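Local structure of alkylhalidase CmlS (Streptomyces venezuelae, 3I3L) at residues Thr362-Glu365 against Ala366-Tyr370. The protein is a flavin-dependent halogenase of chloramphenicol biosynthesis that binds FAD, which can be held through a covalent bond between the flavin and the protein. Numbering follows the deposited sequence.
Sequences TYRE and AYEQY
Arg364 and Glu368, one helical turn apart, run side by side and point the same way, touching through the arginine's aliphatic stem rather than its charged end. Glu368 OE2 lies 3.4 Å from Arg364 CG and 3.6 Å from Arg364 CD. The arginine leaves the helix with CG anti to its backbone N (chi1 -172°), then bends at chi3, which turns the guanidinium away from the carboxylate; the two planes stand 49° apart. Arg364 NE remains 4.8 Å from Glu368 OE2, so the opposite charges may attract but form no salt bridge. At the backbone of the same pair, the amide of Glu368 donates a nearly straight hydrogen bond to Arg364 O (N to O 2.9 Å), and Glu368 CB rests 3.4 Å from that same oxygen.

Three further backbone hydrogen bonds, from the amides of Ala366, Tyr367 and Gln369 to the carbonyl oxygens of Thr362, Tyr363 and Glu365, bind the two turns. The last is the most bent, at 141° at the hydrogen, with Gln369 N 3.2 Å from Glu365 O; Gln369 CB also packs 3.4 Å from this oxygen. Glu365 extends beyond CG and turns back along the helix to a salt bridge with Arg361.

Tyr363, Tyr367 and Tyr370 are buried and carry their rings away from the polar pair. This is the pattern of an amphipathic helix, with charged residues on its outer side and aromatic ones directed into the protein. Within the long helix 352-382, Tyr363 stacks on Phe305 and packs against Ala317 and Cys318, its side chain about 7 Å from the bound FAD. Tyr370 OH hydrogen-bonds to Asp321 O and Phe324 N in the segment leading to helix 327-347, while Tyr367 rests on Ser299 and Asp301 around the end of strand 287-302.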
ATOM      1  N   THR A 362     -11.347  -2.512  -6.287  1.00 26.41           N
ATOM      2  CA  THR A 362     -10.531  -2.697  -5.117  1.00 28.59           C
ATOM      3  C   THR A 362      -9.169  -2.082  -5.323  1.00 27.09           C
ATOM      4  O   THR A 362      -8.645  -1.425  -4.414  1.00 27.16           O
ATOM      5  CB  THR A 362     -10.431  -4.235  -4.719  1.00 30.17           C
ATOM      6  OG1 THR A 362     -11.677  -4.623  -4.119  1.00 37.72           O
ATOM      7  CG2 THR A 362      -9.424  -4.454  -3.670  1.00 31.71           C
ATOM      8  N   TYR A 363      -8.560  -2.302  -6.484  1.00 24.58           N
ATOM      9  CA  TYR A 363      -7.201  -1.737  -6.738  1.00 24.41           C
ATOM     10  C   TYR A 363      -7.271  -0.221  -6.848  1.00 24.35           C
ATOM     11  O   TYR A 363      -6.379   0.483  -6.374  1.00 24.11           O
ATOM     12  CB  TYR A 363      -6.577  -2.309  -8.029  1.00 22.26           C
ATOM     13  CG  TYR A 363      -5.088  -2.599  -7.955  1.00 21.58           C
ATOM     14  CD1 TYR A 363      -4.503  -3.567  -8.784  1.00 20.22           C
ATOM     15  CD2 TYR A 363      -4.269  -1.877  -7.113  1.00 20.30           C
ATOM     16  CE1 TYR A 363      -3.104  -3.805  -8.759  1.00 16.77           C
ATOM     17  CE2 TYR A 363      -2.910  -2.070  -7.088  1.00 20.27           C
ATOM     18  CZ  TYR A 363      -2.329  -3.025  -7.911  1.00 23.80           C
ATOM     19  OH  TYR A 363      -0.968  -3.237  -7.796  1.00 21.15           O
ATOM     20  N   ARG A 364      -8.318   0.276  -7.507  1.00 25.55           N
ATOM     21  CA  ARG A 364      -8.468   1.690  -7.755  1.00 26.63           C
ATOM     22  C   ARG A 364      -8.604   2.423  -6.449  1.00 28.39           C
ATOM     23  O   ARG A 364      -7.951   3.455  -6.243  1.00 27.77           O
ATOM     24  CB  ARG A 364      -9.682   1.988  -8.666  1.00 28.85           C
ATOM     25  CG  ARG A 364      -9.759   3.475  -9.100  1.00 36.33           C
ATOM     26  CD  ARG A 364     -10.824   3.753 -10.175  1.00 42.54           C
ATOM     27  NE  ARG A 364     -10.597   2.941 -11.401  1.00 51.59           N
ATOM     28  CZ  ARG A 364     -11.341   1.876 -11.751  1.00 51.30           C
ATOM     29  NH1 ARG A 364     -12.363   1.498 -10.949  1.00 53.38           N
ATOM     30  NH2 ARG A 364     -11.095   1.197 -12.902  1.00 45.11           N
ATOM     31  N   GLU A 365      -9.435   1.875  -5.566  1.00 27.99           N
ATOM     32  CA  GLU A 365      -9.706   2.493  -4.294  1.00 31.34           C
ATOM     33  C   GLU A 365      -8.448   2.514  -3.425  1.00 31.17           C
ATOM     34  O   GLU A 365      -8.225   3.501  -2.739  1.00 32.31           O
ATOM     35  CB  GLU A 365     -10.815   1.754  -3.549  1.00 31.27           C
ATOM     36  CG  GLU A 365     -12.177   1.935  -4.257  1.00 40.71           C
ATOM     37  CD  GLU A 365     -13.371   1.413  -3.455  1.00 45.32           C
ATOM     38  OE1 GLU A 365     -13.152   0.635  -2.477  1.00 44.87           O
ATOM     39  OE2 GLU A 365     -14.507   1.806  -3.826  1.00 43.31           O
ATOM     40  N   ALA A 366      -7.638   1.447  -3.458  1.00 28.28           N
ATOM     41  CA  ALA A 366      -6.341   1.447  -2.714  1.00 28.53           C
ATOM     42  C   ALA A 366      -5.424   2.559  -3.227  1.00 29.33           C
ATOM     43  O   ALA A 366      -4.827   3.317  -2.430  1.00 30.16           O
ATOM     44  CB  ALA A 366      -5.681   0.149  -2.811  1.00 26.95           C
ATOM     45  N   TYR A 367      -5.366   2.698  -4.553  1.00 27.89           N
ATOM     46  CA  TYR A 367      -4.455   3.643  -5.209  1.00 27.75           C
ATOM     47  C   TYR A 367      -4.883   5.094  -4.875  1.00 29.77           C
ATOM     48  O   TYR A 367      -4.080   5.910  -4.443  1.00 29.83           O
ATOM     49  CB  TYR A 367      -4.469   3.456  -6.742  1.00 25.78           C
ATOM     50  CG  TYR A 367      -3.645   4.504  -7.416  1.00 23.76           C
ATOM     51  CD1 TYR A 367      -2.250   4.357  -7.499  1.00 21.95           C
ATOM     52  CD2 TYR A 367      -4.238   5.691  -7.931  1.00 25.01           C
ATOM     53  CE1 TYR A 367      -1.442   5.327  -8.100  1.00 23.38           C
ATOM     54  CE2 TYR A 367      -3.411   6.690  -8.553  1.00 25.71           C
ATOM     55  CZ  TYR A 367      -2.008   6.463  -8.611  1.00 24.81           C
ATOM     56  OH  TYR A 367      -1.167   7.398  -9.194  1.00 30.16           O
ATOM     57  N   GLU A 368      -6.157   5.384  -5.089  1.00 32.56           N
ATOM     58  CA  GLU A 368      -6.698   6.701  -4.928  1.00 35.22           C
ATOM     59  C   GLU A 368      -6.613   7.187  -3.474  1.00 36.59           C
ATOM     60  O   GLU A 368      -6.423   8.373  -3.210  1.00 39.27           O
ATOM     61  CB  GLU A 368      -8.137   6.764  -5.474  1.00 36.25           C
ATOM     62  CG  GLU A 368      -8.154   7.104  -7.000  1.00 43.21           C
ATOM     63  CD  GLU A 368      -9.562   7.010  -7.641  1.00 48.09           C
ATOM     64  OE1 GLU A 368     -10.570   7.058  -6.904  1.00 51.11           O
ATOM     65  OE2 GLU A 368      -9.657   6.898  -8.890  1.00 46.76           O
ATOM     66  N   GLN A 369      -6.707   6.290  -2.524  1.00 35.69           N
ATOM     67  CA  GLN A 369      -6.749   6.744  -1.176  1.00 36.89           C
ATOM     68  C   GLN A 369      -5.309   6.860  -0.593  1.00 36.54           C
ATOM     69  O   GLN A 369      -5.050   7.652   0.318  1.00 36.27           O
ATOM     70  CB  GLN A 369      -7.631   5.815  -0.364  1.00 37.08           C
ATOM     71  CG  GLN A 369      -6.880   4.912   0.564  1.00 43.30           C
ATOM     72  CD  GLN A 369      -7.838   4.081   1.396  1.00 54.92           C
ATOM     73  OE1 GLN A 369      -9.024   3.923   1.024  1.00 55.57           O
ATOM     74  NE2 GLN A 369      -7.346   3.561   2.541  1.00 54.86           N
ATOM     75  N   TYR A 370      -4.371   6.080  -1.108  1.00 32.74           N
ATOM     76  CA  TYR A 370      -3.012   6.317  -0.773  1.00 33.31           C
ATOM     77  C   TYR A 370      -2.597   7.717  -1.313  1.00 34.12           C
ATOM     78  O   TYR A 370      -1.823   8.454  -0.656  1.00 32.81           O
ATOM     79  CB  TYR A 370      -2.101   5.249  -1.376  1.00 31.59           C
ATOM     80  CG  TYR A 370      -0.692   5.517  -1.072  1.00 33.49           C
ATOM     81  CD1 TYR A 370      -0.180   5.259   0.225  1.00 38.75           C
ATOM     82  CD2 TYR A 370       0.175   6.084  -2.034  1.00 32.52           C
ATOM     83  CE1 TYR A 370       1.155   5.556   0.543  1.00 40.36           C
ATOM     84  CE2 TYR A 370       1.532   6.394  -1.723  1.00 31.53           C
ATOM     85  CZ  TYR A 370       2.012   6.118  -0.438  1.00 37.35           C
ATOM     86  OH  TYR A 370       3.354   6.348  -0.097  1.00 35.24           O
TER